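Local coordinates for protein TSC1 N-terminal domain (Chaetomium thermophilum, PDB 7A0M) that probably helps bring the TSC complex to lysosomal phosphoinositides, as the N-terminal domain of its TSC1 (hamartin) subunit, and so takes part in mTORC1 regulation, at residues I329-Y334 with L377-F382; D340-P345 with E364-S369; N231-L236 with P268-I273; S207-F212 with L249-M254. All blocks are in the same frame, centred on the assembly; numbering follows the deposited sequence.

Contact 1 of 4, residues I329-Y334 with L377-F382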
loop_
_atom_site.group_PDB
_atom_site.type_symbol
_atom_site.label_atom_id
_atom_site.label_comp_id
_atom_site.label_asym_id
_atom_site.label_seq_id
_atom_site.Cartn_x
_atom_site.Cartn_y
_atom_site.Cartn_z
ATOM N N ILE B 329 3.192 11.175 7.112
ATOM C CA ILE B 329 2.373 12.378 7.214
ATOM C C ILE B 329 2.349 13.131 5.887
ATOM O O ILE B 329 1.326 13.728 5.528
ATOM C CB ILE B 329 2.860 13.266 8.379
ATOM C CG1 ILE B 329 1.797 14.306 8.741
ATOM C CG2 ILE B 329 4.184 13.945 8.053
ATOM C CD1 ILE B 329 0.487 13.698 9.195
ATOM N N LEU B 330 3.451 13.113 5.133
ATOM C CA LEU B 330 3.453 13.739 3.814
ATOM C C LEU B 330 2.570 12.964 2.844
ATOM O O LEU B 330 1.779 13.555 2.099
ATOM C CB LEU B 330 4.881 13.836 3.276
ATOM C CG LEU B 330 5.856 14.781 3.976
ATOM C CD1 LEU B 330 7.233 14.675 3.339
ATOM C CD2 LEU B 330 5.348 16.214 3.927
ATOM N N TYR B 331 2.694 11.636 2.843
ATOM C CA TYR B 331 1.867 10.808 1.974
ATOM C C TYR B 331 0.405 10.837 2.399
ATOM O O TYR B 331 -0.487 10.716 1.551
ATOM C CB TYR B 331 2.401 9.376 1.970
ATOM C CG TYR B 331 1.583 8.400 1.155
ATOM C CD1 TYR B 331 1.669 8.378 -0.230
ATOM C CD2 TYR B 331 0.736 7.491 1.775
ATOM C CE1 TYR B 331 0.927 7.482 -0.978
ATOM C CE2 TYR B 331 -0.010 6.593 1.037
ATOM C CZ TYR B 331 0.090 6.594 -0.339
ATOM O OH TYR B 331 -0.651 5.700 -1.076
ATOM N N GLY B 332 0.138 10.991 3.697
ATOM C CA GLY B 332 -1.238 11.045 4.158
ATOM C C GLY B 332 -1.953 12.325 3.781
ATOM O O GLY B 332 -3.166 12.315 3.546
ATOM N N LEU B 333 -1.225 13.440 3.716
ATOM C CA LEU B 333 -1.830 14.743 3.464
ATOM C C LEU B 333 -1.864 15.096 1.979
ATOM O O LEU B 333 -2.895 15.548 1.473
ATOM C CB LEU B 333 -1.088 15.827 4.252
ATOM C CG LEU B 333 -1.180 15.695 5.773
ATOM C CD1 LEU B 333 -0.482 16.854 6.471
ATOM C CD2 LEU B 333 -2.632 15.598 6.205
ATOM N N TYR B 334 -0.749 14.912 1.274
ATOM C CA TYR B 334 -0.650 15.254 -0.147
ATOM C C TYR B 334 0.045 14.122 -0.890
ATOM O O TYR B 334 1.186 14.259 -1.345
ATOM C CB TYR B 334 0.088 16.582 -0.337
ATOM C CG TYR B 334 -0.668 17.773 0.204
ATOM C CD1 TYR B 334 -0.509 18.181 1.523
ATOM C CD2 TYR B 334 -1.546 18.486 -0.601
ATOM C CE1 TYR B 334 -1.201 19.266 2.022
ATOM C CE2 TYR B 334 -2.243 19.573 -0.110
ATOM C CZ TYR B 334 -2.066 19.959 1.202
ATOM O OH TYR B 334 -2.758 21.041 1.695
ATOM N N LEU B 377 -0.629 1.745 2.093
ATOM C CA LEU B 377 -1.697 1.379 1.178
ATOM C C LEU B 377 -1.908 2.473 0.135
ATOM O O LEU B 377 -1.449 3.611 0.284
ATOM C CB LEU B 377 -2.998 1.142 1.945
ATOM C CG LEU B 377 -2.983 0.060 3.025
ATOM C CD1 LEU B 377 -4.169 0.235 3.961
ATOM C CD2 LEU B 377 -2.989 -1.324 2.399
ATOM N N LEU B 378 -2.609 2.113 -0.938
ATOM C CA LEU B 378 -3.024 3.102 -1.925
ATOM C C LEU B 378 -3.910 4.158 -1.274
ATOM O O LEU B 378 -4.855 3.835 -0.547
ATOM C CB LEU B 378 -3.765 2.423 -3.076
ATOM C CG LEU B 378 -4.253 3.342 -4.200
ATOM C CD1 LEU B 378 -3.077 3.952 -4.952
ATOM C CD2 LEU B 378 -5.175 2.594 -5.151
ATOM N N HIS B 379 -3.601 5.424 -1.539
ATOM C CA HIS B 379 -4.299 6.533 -0.904
ATOM C C HIS B 379 -5.624 6.798 -1.617
ATOM O O HIS B 379 -5.691 6.725 -2.847
ATOM C CB HIS B 379 -3.431 7.790 -0.929
ATOM C CG HIS B 379 -3.853 8.840 0.051
ATOM N ND1 HIS B 379 -4.984 9.609 -0.122
ATOM C CD2 HIS B 379 -3.285 9.262 1.205
ATOM C CE1 HIS B 379 -5.100 10.451 0.889
ATOM N NE2 HIS B 379 -4.081 10.262 1.707
ATOM N N PRO B 380 -6.693 7.094 -0.872
ATOM C CA PRO B 380 -7.978 7.395 -1.525
ATOM C C PRO B 380 -7.932 8.605 -2.444
ATOM O O PRO B 380 -8.789 8.717 -3.330
ATOM C CB PRO B 380 -8.931 7.632 -0.343
ATOM C CG PRO B 380 -8.280 6.987 0.825
ATOM C CD PRO B 380 -6.803 7.060 0.596
ATOM N N ASN B 381 -6.969 9.515 -2.260
ATOM C CA ASN B 381 -6.864 10.678 -3.138
ATOM C C ASN B 381 -6.658 10.270 -4.589
ATOM O O ASN B 381 -7.066 10.997 -5.501
ATOM C CB ASN B 381 -5.724 11.586 -2.676
ATOM C CG ASN B 381 -6.117 12.465 -1.509
ATOM O OD1 ASN B 381 -7.063 12.162 -0.780
ATOM N ND2 ASN B 381 -5.399 13.566 -1.331
ATOM N N PHE B 382 -6.030 9.118 -4.822
ATOM C CA PHE B 382 -5.801 8.659 -6.184
ATOM C C PHE B 382 -7.102 8.290 -6.891
ATOM O O PHE B 382 -7.100 8.148 -8.117
ATOM C CB PHE B 382 -4.824 7.480 -6.188
ATOM C CG PHE B 382 -3.407 7.865 -5.839
ATOM C CD1 PHE B 382 -2.606 8.528 -6.757
ATOM C CD2 PHE B 382 -2.878 7.568 -4.593
ATOM C CE1 PHE B 382 -1.309 8.885 -6.436
ATOM C CE2 PHE B 382 -1.580 7.924 -4.269
ATOM C CZ PHE B 382 -0.796 8.583 -5.193
#

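Contact 2 of 4, residues D340-P345 with E364-S369. With SO4 (sulfate ion), chain E.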
loop_
_atom_site.group_PDB
_atom_site.type_symbol
_atom_site.label_atom_id
_atom_site.label_comp_id
_atom_site.label_asym_id
_atom_site.label_seq_id
_atom_site.Cartn_x
_atom_site.Cartn_y
_atom_site.Cartn_z
ATOM N N ASP B 340 4.570 12.568 -6.973
ATOM C CA ASP B 340 5.026 13.304 -8.147
ATOM C C ASP B 340 6.391 13.937 -7.915
ATOM O O ASP B 340 7.187 14.049 -8.853
ATOM C CB ASP B 340 4.005 14.372 -8.536
ATOM C CG ASP B 340 4.310 15.003 -9.881
ATOM O OD1 ASP B 340 4.035 14.361 -10.917
ATOM O OD2 ASP B 340 4.824 16.141 -9.903
ATOM N N TYR B 341 6.677 14.364 -6.681
ATOM C CA TYR B 341 8.017 14.845 -6.363
ATOM C C TYR B 341 9.037 13.723 -6.505
ATOM O O TYR B 341 10.118 13.919 -7.072
ATOM C CB TYR B 341 8.045 15.428 -4.949
ATOM C CG TYR B 341 9.422 15.843 -4.476
ATOM C CD1 TYR B 341 9.947 17.085 -4.811
ATOM C CD2 TYR B 341 10.194 14.998 -3.688
ATOM C CE1 TYR B 341 11.202 17.472 -4.382
ATOM C CE2 TYR B 341 11.452 15.377 -3.254
ATOM C CZ TYR B 341 11.950 16.615 -3.603
ATOM O OH TYR B 341 13.201 16.997 -3.172
ATOM N N ILE B 342 8.709 12.538 -5.985
ATOM C CA ILE B 342 9.594 11.388 -6.127
ATOM C C ILE B 342 9.702 10.969 -7.588
ATOM O O ILE B 342 10.768 10.532 -8.040
ATOM C CB ILE B 342 9.100 10.230 -5.240
ATOM C CG1 ILE B 342 9.133 10.635 -3.766
ATOM C CG2 ILE B 342 9.934 8.973 -5.463
ATOM C CD1 ILE B 342 8.556 9.590 -2.835
ATOM N N ARG B 343 8.619 11.114 -8.356
ATOM C CA ARG B 343 8.654 10.718 -9.761
ATOM C C ARG B 343 9.532 11.653 -10.579
ATOM O O ARG B 343 10.371 11.202 -11.367
ATOM C CB ARG B 343 7.244 10.702 -10.350
ATOM C CG ARG B 343 7.228 10.326 -11.826
ATOM C CD ARG B 343 5.866 10.532 -12.462
ATOM N NE ARG B 343 5.482 11.941 -12.474
ATOM C CZ ARG B 343 5.817 12.799 -13.435
ATOM N NH1 ARG B 343 6.549 12.391 -14.464
ATOM N NH2 ARG B 343 5.426 14.063 -13.368
ATOM N N LYS B 344 9.354 12.958 -10.407
ATOM C CA LYS B 344 10.042 13.955 -11.224
ATOM C C LYS B 344 10.502 15.088 -10.323
ATOM O O LYS B 344 9.868 16.147 -10.252
ATOM C CB LYS B 344 9.134 14.462 -12.348
ATOM C CG LYS B 344 9.851 15.240 -13.440
ATOM C CD LYS B 344 8.858 15.931 -14.362
ATOM C CE LYS B 344 9.566 16.652 -15.497
ATOM N NZ LYS B 344 8.655 17.578 -16.224
ATOM N N PRO B 345 11.618 14.899 -9.612
ATOM C CA PRO B 345 12.181 16.009 -8.832
ATOM C C PRO B 345 12.841 17.055 -9.704
ATOM O O PRO B 345 13.285 18.087 -9.181
ATOM C CB PRO B 345 13.201 15.315 -7.924
ATOM C CG PRO B 345 13.651 14.141 -8.728
ATOM C CD PRO B 345 12.443 13.680 -9.514
ATOM N N GLU B 364 17.990 7.413 -7.297
ATOM C CA GLU B 364 18.413 7.124 -5.930
ATOM C C GLU B 364 17.324 7.475 -4.921
ATOM O O GLU B 364 17.128 6.751 -3.937
ATOM C CB GLU B 364 19.705 7.876 -5.619
ATOM C CG GLU B 364 20.936 7.320 -6.315
ATOM C CD GLU B 364 22.152 8.208 -6.144
ATOM O OE1 GLU B 364 22.028 9.268 -5.495
ATOM O OE2 GLU B 364 23.232 7.849 -6.657
ATOM N N ILE B 365 16.614 8.586 -5.139
ATOM C CA ILE B 365 15.495 8.934 -4.265
ATOM C C ILE B 365 14.407 7.870 -4.344
ATOM O O ILE B 365 13.835 7.467 -3.324
ATOM C CB ILE B 365 14.949 10.330 -4.619
ATOM C CG1 ILE B 365 15.994 11.408 -4.329
ATOM C CG2 ILE B 365 13.663 10.613 -3.852
ATOM C CD1 ILE B 365 16.061 11.826 -2.877
ATOM N N ARG B 366 14.109 7.397 -5.557
ATOM C CA ARG B 366 13.108 6.348 -5.727
ATOM C C ARG B 366 13.533 5.061 -5.034
ATOM O O ARG B 366 12.745 4.443 -4.308
ATOM C CB ARG B 366 12.867 6.093 -7.214
ATOM C CG ARG B 366 12.048 7.152 -7.908
ATOM C CD ARG B 366 11.642 6.673 -9.284
ATOM N NE ARG B 366 12.689 6.864 -10.281
ATOM C CZ ARG B 366 12.732 7.890 -11.123
ATOM N NH1 ARG B 366 11.786 8.818 -11.088
ATOM N NH2 ARG B 366 13.720 7.989 -12.001
ATOM N N GLU B 367 14.778 4.636 -5.258
ATOM C CA GLU B 367 15.237 3.363 -4.714
ATOM C C GLU B 367 15.217 3.373 -3.190
ATOM O O GLU B 367 14.918 2.353 -2.559
ATOM C CB GLU B 367 16.637 3.048 -5.237
ATOM C CG GLU B 367 17.049 1.590 -5.094
ATOM C CD GLU B 367 16.148 0.647 -5.873
ATOM O OE1 GLU B 367 15.068 0.285 -5.361
ATOM O OE2 GLU B 367 16.519 0.272 -7.006
ATOM N N ARG B 368 15.525 4.519 -2.582
ATOM C CA ARG B 368 15.473 4.633 -1.131
ATOM C C ARG B 368 14.057 4.834 -0.608
ATOM O O ARG B 368 13.808 4.591 0.577
ATOM C CB ARG B 368 16.365 5.783 -0.659
ATOM C CG ARG B 368 17.848 5.539 -0.871
ATOM C CD ARG B 368 18.682 6.521 -0.070
ATOM N NE ARG B 368 20.099 6.172 -0.082
ATOM C CZ ARG B 368 20.950 6.478 0.893
ATOM N NH1 ARG B 368 20.526 7.137 1.963
ATOM N NH2 ARG B 368 22.224 6.122 0.801
ATOM N N SER B 369 13.129 5.272 -1.459
ATOM C CA SER B 369 11.731 5.392 -1.072
ATOM C C SER B 369 10.974 4.075 -1.175
ATOM O O SER B 369 9.806 4.019 -0.773
ATOM C CB SER B 369 11.033 6.450 -1.930
ATOM O OG SER B 369 11.618 7.727 -1.749
HETATM S S SO4 E . 6.183 15.316 -17.727
HETATM O O1 SO4 E . 7.137 15.978 -18.612
HETATM O O2 SO4 E . 6.201 15.964 -16.419
HETATM O O3 SO4 E . 4.843 15.409 -18.298
HETATM O O4 SO4 E . 6.551 13.910 -17.578
#

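Contact 3 of 4, residues N231-L236 with P268-I273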
loop_
_atom_site.group_PDB
_atom_site.type_symbol
_atom_site.label_atom_id
_atom_site.label_comp_id
_atom_site.label_asym_id
_atom_site.label_seq_id
_atom_site.Cartn_x
_atom_site.Cartn_y
_atom_site.Cartn_z
ATOM N N ASN B 231 11.521 28.627 10.964
ATOM C CA ASN B 231 12.800 28.270 11.564
ATOM C C ASN B 231 12.887 26.783 11.882
ATOM O O ASN B 231 13.991 26.228 11.928
ATOM C CB ASN B 231 13.044 29.102 12.824
ATOM C CG ASN B 231 13.479 30.519 12.506
ATOM O OD1 ASN B 231 14.235 30.750 11.562
ATOM N ND2 ASN B 231 13.001 31.477 13.291
ATOM N N ILE B 232 11.749 26.129 12.120
ATOM C CA ILE B 232 11.737 24.669 12.199
ATOM C C ILE B 232 12.200 24.072 10.877
ATOM O O ILE B 232 13.066 23.189 10.841
ATOM C CB ILE B 232 10.335 24.162 12.582
ATOM C CG1 ILE B 232 9.938 24.669 13.969
ATOM C CG2 ILE B 232 10.289 22.640 12.530
ATOM C CD1 ILE B 232 8.472 24.485 14.290
ATOM N N LEU B 233 11.624 24.547 9.770
ATOM C CA LEU B 233 12.040 24.080 8.452
ATOM C C LEU B 233 13.486 24.465 8.163
ATOM O O LEU B 233 14.217 23.717 7.503
ATOM C CB LEU B 233 11.114 24.652 7.380
ATOM C CG LEU B 233 9.619 24.376 7.560
ATOM C CD1 LEU B 233 8.837 24.810 6.328
ATOM C CD2 LEU B 233 9.362 22.908 7.868
ATOM N N GLN B 234 13.914 25.634 8.645
ATOM C CA GLN B 234 15.288 26.070 8.417
ATOM C C GLN B 234 16.284 25.170 9.138
ATOM O O GLN B 234 17.353 24.861 8.598
ATOM C CB GLN B 234 15.447 27.525 8.857
ATOM C CG GLN B 234 16.760 28.166 8.462
ATOM C CD GLN B 234 16.634 29.664 8.272
ATOM O OE1 GLN B 234 17.609 30.343 7.949
ATOM N NE2 GLN B 234 15.421 30.184 8.435
ATOM N N SER B 235 15.958 24.749 10.362
ATOM C CA SER B 235 16.800 23.782 11.060
ATOM C C SER B 235 16.854 22.458 10.309
ATOM O O SER B 235 17.917 21.834 10.206
ATOM C CB SER B 235 16.288 23.571 12.484
ATOM O OG SER B 235 17.044 22.578 13.157
ATOM N N LEU B 236 15.712 22.012 9.780
ATOM C CA LEU B 236 15.670 20.754 9.040
ATOM C C LEU B 236 16.508 20.814 7.768
ATOM O O LEU B 236 16.986 19.778 7.292
ATOM C CB LEU B 236 14.221 20.400 8.708
ATOM C CG LEU B 236 13.356 19.937 9.883
ATOM C CD1 LEU B 236 11.882 20.100 9.560
ATOM C CD2 LEU B 236 13.665 18.491 10.234
ATOM N N PRO B 268 7.090 22.366 -1.662
ATOM C CA PRO B 268 8.448 22.187 -2.209
ATOM C C PRO B 268 9.518 22.145 -1.132
ATOM O O PRO B 268 10.475 21.367 -1.240
ATOM C CB PRO B 268 8.615 23.398 -3.136
ATOM C CG PRO B 268 7.230 23.762 -3.523
ATOM C CD PRO B 268 6.399 23.501 -2.302
ATOM N N THR B 269 9.378 22.964 -0.090
ATOM C CA THR B 269 10.313 22.918 1.028
ATOM C C THR B 269 10.183 21.607 1.796
ATOM O O THR B 269 11.186 20.970 2.135
ATOM C CB THR B 269 10.073 24.109 1.954
ATOM O OG1 THR B 269 10.195 25.329 1.210
ATOM C CG2 THR B 269 11.067 24.107 3.097
ATOM N N LEU B 270 8.946 21.190 2.080
ATOM C CA LEU B 270 8.724 19.952 2.818
ATOM C C LEU B 270 9.249 18.741 2.053
ATOM O O LEU B 270 9.821 17.821 2.650
ATOM C CB LEU B 270 7.235 19.790 3.125
ATOM C CG LEU B 270 6.621 20.875 4.012
ATOM C CD1 LEU B 270 5.106 20.748 4.053
ATOM C CD2 LEU B 270 7.203 20.808 5.417
ATOM N N PHE B 271 9.064 18.723 0.731
ATOM C CA PHE B 271 9.566 17.611 -0.070
ATOM C C PHE B 271 11.090 17.592 -0.103
ATOM O O PHE B 271 11.704 16.521 -0.038
ATOM C CB PHE B 271 9.000 17.686 -1.488
ATOM C CG PHE B 271 7.510 17.509 -1.560
ATOM C CD1 PHE B 271 6.829 16.826 -0.565
ATOM C CD2 PHE B 271 6.790 18.020 -2.626
ATOM C CE1 PHE B 271 5.456 16.660 -0.632
ATOM C CE2 PHE B 271 5.419 17.858 -2.699
ATOM C CZ PHE B 271 4.752 17.177 -1.701
ATOM N N ASN B 272 11.717 18.766 -0.214
ATOM C CA ASN B 272 13.176 18.831 -0.211
ATOM C C ASN B 272 13.756 18.396 1.127
ATOM O O ASN B 272 14.838 17.798 1.166
ATOM C CB ASN B 272 13.642 20.243 -0.561
ATOM C CG ASN B 272 13.439 20.580 -2.026
ATOM O OD1 ASN B 272 13.335 19.691 -2.872
ATOM N ND2 ASN B 272 13.383 21.871 -2.334
ATOM N N ILE B 273 13.064 18.694 2.229
ATOM C CA ILE B 273 13.521 18.237 3.539
ATOM C C ILE B 273 13.528 16.716 3.599
ATOM O O ILE B 273 14.473 16.106 4.117
ATOM C CB ILE B 273 12.648 18.846 4.653
ATOM C CG1 ILE B 273 12.917 20.347 4.780
ATOM C CG2 ILE B 273 12.900 18.144 5.983
ATOM C CD1 ILE B 273 12.001 21.049 5.758
#

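Contact 4 of 4, residues S207-F212 with L249-M254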
loop_
_atom_site.group_PDB
_atom_site.type_symbol
_atom_site.label_atom_id
_atom_site.label_comp_id
_atom_site.label_asym_id
_atom_site.label_seq_id
_atom_site.Cartn_x
_atom_site.Cartn_y
_atom_site.Cartn_z
ATOM N N SER B 207 12.512 20.643 22.290
ATOM C CA SER B 207 11.920 19.737 23.270
ATOM C C SER B 207 10.719 20.378 23.954
ATOM O O SER B 207 9.679 19.733 24.130
ATOM C CB SER B 207 12.970 19.321 24.301
ATOM O OG SER B 207 14.022 18.593 23.693
ATOM N N LEU B 208 10.848 21.646 24.348
ATOM C CA LEU B 208 9.732 22.345 24.977
ATOM C C LEU B 208 8.569 22.512 24.009
ATOM O O LEU B 208 7.401 22.460 24.415
ATOM C CB LEU B 208 10.197 23.704 25.499
ATOM C CG LEU B 208 9.157 24.556 26.227
ATOM C CD1 LEU B 208 8.687 23.866 27.497
ATOM C CD2 LEU B 208 9.726 25.927 26.539
ATOM N N LEU B 209 8.866 22.724 22.724
ATOM C CA LEU B 209 7.805 22.812 21.725
ATOM C C LEU B 209 7.021 21.508 21.636
ATOM O O LEU B 209 5.788 21.522 21.553
ATOM C CB LEU B 209 8.391 23.181 20.364
ATOM C CG LEU B 209 7.394 23.272 19.206
ATOM C CD1 LEU B 209 6.280 24.259 19.521
ATOM C CD2 LEU B 209 8.105 23.659 17.918
ATOM N N CYS B 210 7.723 20.372 21.642
ATOM C CA CYS B 210 7.040 19.081 21.638
ATOM C C CYS B 210 6.155 18.924 22.868
ATOM O O CYS B 210 5.014 18.458 22.765
ATOM C CB CYS B 210 8.062 17.947 21.564
ATOM S SG CYS B 210 8.992 17.876 20.013
ATOM N N ALA B 211 6.665 19.306 24.041
ATOM C CA ALA B 211 5.854 19.245 25.254
ATOM C C ALA B 211 4.663 20.190 25.164
ATOM O O ALA B 211 3.577 19.882 25.669
ATOM C CB ALA B 211 6.711 19.572 26.476
ATOM N N PHE B 212 4.850 21.350 24.530
ATOM C CA PHE B 212 3.754 22.302 24.379
ATOM C C PHE B 212 2.646 21.736 23.498
ATOM O O PHE B 212 1.472 21.736 23.885
ATOM C CB PHE B 212 4.278 23.615 23.803
ATOM C CG PHE B 212 3.211 24.650 23.584
ATOM C CD1 PHE B 212 2.457 25.122 24.646
ATOM C CD2 PHE B 212 2.966 25.154 22.318
ATOM C CE1 PHE B 212 1.475 26.074 24.447
ATOM C CE2 PHE B 212 1.986 26.107 22.113
ATOM C CZ PHE B 212 1.241 26.569 23.179
ATOM N N LEU B 249 12.105 17.454 13.376
ATOM C CA LEU B 249 11.193 16.653 12.568
ATOM C C LEU B 249 10.012 16.163 13.398
ATOM O O LEU B 249 8.877 16.132 12.911
ATOM C CB LEU B 249 11.940 15.476 11.941
ATOM C CG LEU B 249 11.197 14.760 10.811
ATOM C CD1 LEU B 249 10.934 15.723 9.662
ATOM C CD2 LEU B 249 11.984 13.551 10.331
ATOM N N ILE B 250 10.261 15.777 14.651
ATOM C CA ILE B 250 9.171 15.361 15.528
ATOM C C ILE B 250 8.197 16.512 15.742
ATOM O O ILE B 250 6.975 16.327 15.703
ATOM C CB ILE B 250 9.723 14.831 16.865
ATOM C CG1 ILE B 250 10.475 13.517 16.649
ATOM C CG2 ILE B 250 8.600 14.641 17.875
ATOM C CD1 ILE B 250 11.128 12.973 17.902
ATOM N N ALA B 251 8.724 17.719 15.962
ATOM C CA ALA B 251 7.858 18.884 16.113
ATOM C C ALA B 251 7.053 19.140 14.846
ATOM O O ALA B 251 5.854 19.433 14.913
ATOM C CB ALA B 251 8.689 20.113 16.480
ATOM N N LEU B 252 7.693 19.029 13.679
ATOM C CA LEU B 252 6.985 19.252 12.422
ATOM C C LEU B 252 5.879 18.222 12.217
ATOM O O LEU B 252 4.769 18.570 11.800
ATOM C CB LEU B 252 7.968 19.221 11.252
ATOM C CG LEU B 252 7.357 19.444 9.865
ATOM C CD1 LEU B 252 6.720 20.823 9.773
ATOM C CD2 LEU B 252 8.401 19.259 8.773
ATOM N N VAL B 253 6.166 16.950 12.502
ATOM C CA VAL B 253 5.168 15.897 12.320
ATOM C C VAL B 253 3.969 16.125 13.234
ATOM O O VAL B 253 2.822 15.851 12.857
ATOM C CB VAL B 253 5.809 14.513 12.545
ATOM C CG1 VAL B 253 4.748 13.424 12.587
ATOM C CG2 VAL B 253 6.821 14.216 11.449
HETATM N N MSE B 254 4.206 16.638 14.437
HETATM C CA MSE B 254 3.120 16.895 15.376
HETATM C C MSE B 254 2.289 18.111 14.973
HETATM O O MSE B 254 1.113 18.215 15.315
HETATM C CB MSE B 254 3.671 17.097 16.793
HETATM C CG MSE B 254 4.360 15.876 17.387
HETATM SE SE MSE B 254 5.128 16.214 19.154
HETATM C CE MSE B 254 3.479 16.372 20.180
#

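Contact 1 of 4, residues I329-Y334 with L377-F382
G332, in the last turn of helix 323-333, faces H379 in an extended piece of loop, their CA atoms 7.4 Å apart, just ahead of the 3-10 turn 380-382. The imidazole of H379 is used at both nitrogens. NE2 donates to G332 O over 2.9 Å, approaching from above the carbonyl plane rather than along a lone pair, while ND1 accepts the backbone N of N381 at 2.9 Å, almost exactly in the ring plane. These two bonds fix the rotation of the ring. Y331, its CG anti to the backbone N (chi1 177°), runs antiparallel to the histidine side chain and offers a face to the imidazole edge, a T-shaped pair with centroids 5.6 Å apart and planes at 86°. Its OH goes on to donate to L377 O at 2.6 Å, and its CE1 lies 4.2 Å from F382 CE2. An alanine at H379 is likely to leave G332 O without its side-chain donor and the Y331 face without its aromatic partner. F382 also meets F382 of the second subunit. A loop histidine thus bonds to a carbonyl in the last turn of helix 323-333, beside the subunit interface of an alpha-solenoid.

Contact 2 of 4, residues D340-P345 with E364-S369
I342 and R366 bring two helices of the alpha-solenoid together near the C-terminal end of helix 335-343, where their CA atoms are 6.2 Å apart. R366 supplies the one hydrogen bond between the segments. Beyond CB, its CG meets two atoms of I342, the methyl CG2 at 3.7 Å and the carbonyl oxygen at 3.6 Å; CD continues past that same oxygen. The bend at chi3 (-82°) turns the guanidinium toward the helix end, and NH1 reaches R343 O over 2.8 Å, a weak bond because the N-H points well off the acceptor (116°). NH1 has a further partner in the backbone O of Y383 of the second subunit, so the arginine ties the helix end to the interface with that subunit. The side chain of R343 starts out away from helix 357-373. Its NE and NH2 grip D340 side-on, both on OD1, with NH2 at 2.8 Å, and NH1 makes a weak bond to a sulfate, probably from the crystallisation liquor, that K344 NZ also holds at 2.9 Å from O2. A leucine in place of R343 would probably leave the D340 carboxylate without its counter-charge and the sulfate with one cationic partner fewer. S369 OG donates to its own helix at I365 O over 2.7 Å and is also hydrogen-bonded to Y274 OH; the tip of I342 rests there, CD1 to S369 OG 3.7 Å.

Contact 3 of 4, residues N231-L236 with P268-I273
L233 and L236 of helix 228-238 pack against T269, L270 and I273 of helix 267-278, two alpha-solenoid helices that run in nearly the same direction, at 31°, with axes 10.4 Å apart at their closest. Helix 242-255 lies between them in the chain and completes the packing, L252 touching both leucines and V245 touching L236.

The contact across the two segments is apolar. Its centre is the delta methyl of I273, carried forward by an extended side chain (chi2 174°) into the space between the two leucines: CD1 is 3.7 Å from L236 CB and 3.9 Å from L233 CD2. I273 thus crosses both leucines at about a right angle. L233 divides its two methyls between neighbours. Its CD1 lies 4.0 Å from T269 CG2, the gamma methyl, which the threonine presents by holding it anti to its backbone N, whereas L233 CD2 is shared by I273 and L270, with L270 CD2 at 3.9 Å.

Polar groups act around this apolar seam instead of within it. L236 O accepts from the side chain of R276, about one turn beyond I273 on helix 267-278, a bond linking the same two helices beyond the methyl contacts. Elsewhere on helix 267-278, L270 O is hydrogen-bonded to Y326 OH of helix 323-333, which connects it to the part of the solenoid that follows. Back within the seam, the second branch of I273 leans on L236 as well, I273 CG2 lying 3.8 Å from L236 CB.

Contact 4 of 4, residues S207-F212 with L249-M254
C210 of helix 199-214 and A251 of helix 242-255 mark the nearest approach of helices running almost alongside each other, at 24° with axes 9.4 Å apart; the CA atoms of the pair lie 5.6 Å apart, a separation their small side chains allow. The thiol of C210 lies beside the opposite backbone. Its SG, beside the backbone N at chi1 -66°, meets I250 CG2 at 3.9 Å and A251 CB at 4.2 Å, so the sulfur touches two successive residues of helix 242-255. The A251 methyl is met from a second direction by L209, whose CD2 is 3.9 Å from A251 CB. One turn on from A251, M254, present as selenomethionine, reaches back: its SE packs 4.2 Å from C210 CB, and a bend at chi3 (70°) brings the terminal CE to 3.7 Å from C210 O. The contacts are van der Waals ones, among carbon, sulfur, selenium and one carbonyl oxygen. L209 also packs on I232 of helix 228-238, which comes between these two in the chain, and on L192 of helix 185-196. Helices that pack side by side in similar directions, with another between them in sequence, are characteristic of an alpha-solenoid.

The four contacts follow one alpha-solenoid from mid-chain to the interface with the second subunit. Contacts 3 and 4, centres about 15 Å apart, interlock along the chain and share an apolar interior: L236 CD1 lies 3.7 Å from L252 CD2, and I232 CD1 3.7 Å from L209 CD2. Contact 3 touches both later contacts, contact 1 through L330 CD2 and L270 CB at 4.1 Å, contact 2 through a probable 2.7 Å hydrogen bond between Y341 OH and N272 OD1. Contact 2 nests inside the loop closed by contact 1; their centres lie about 16 Å apart and their nearest atoms about 7 Å, so they do not touch, but both meet that subunit. Only contact 2 includes the sulfate.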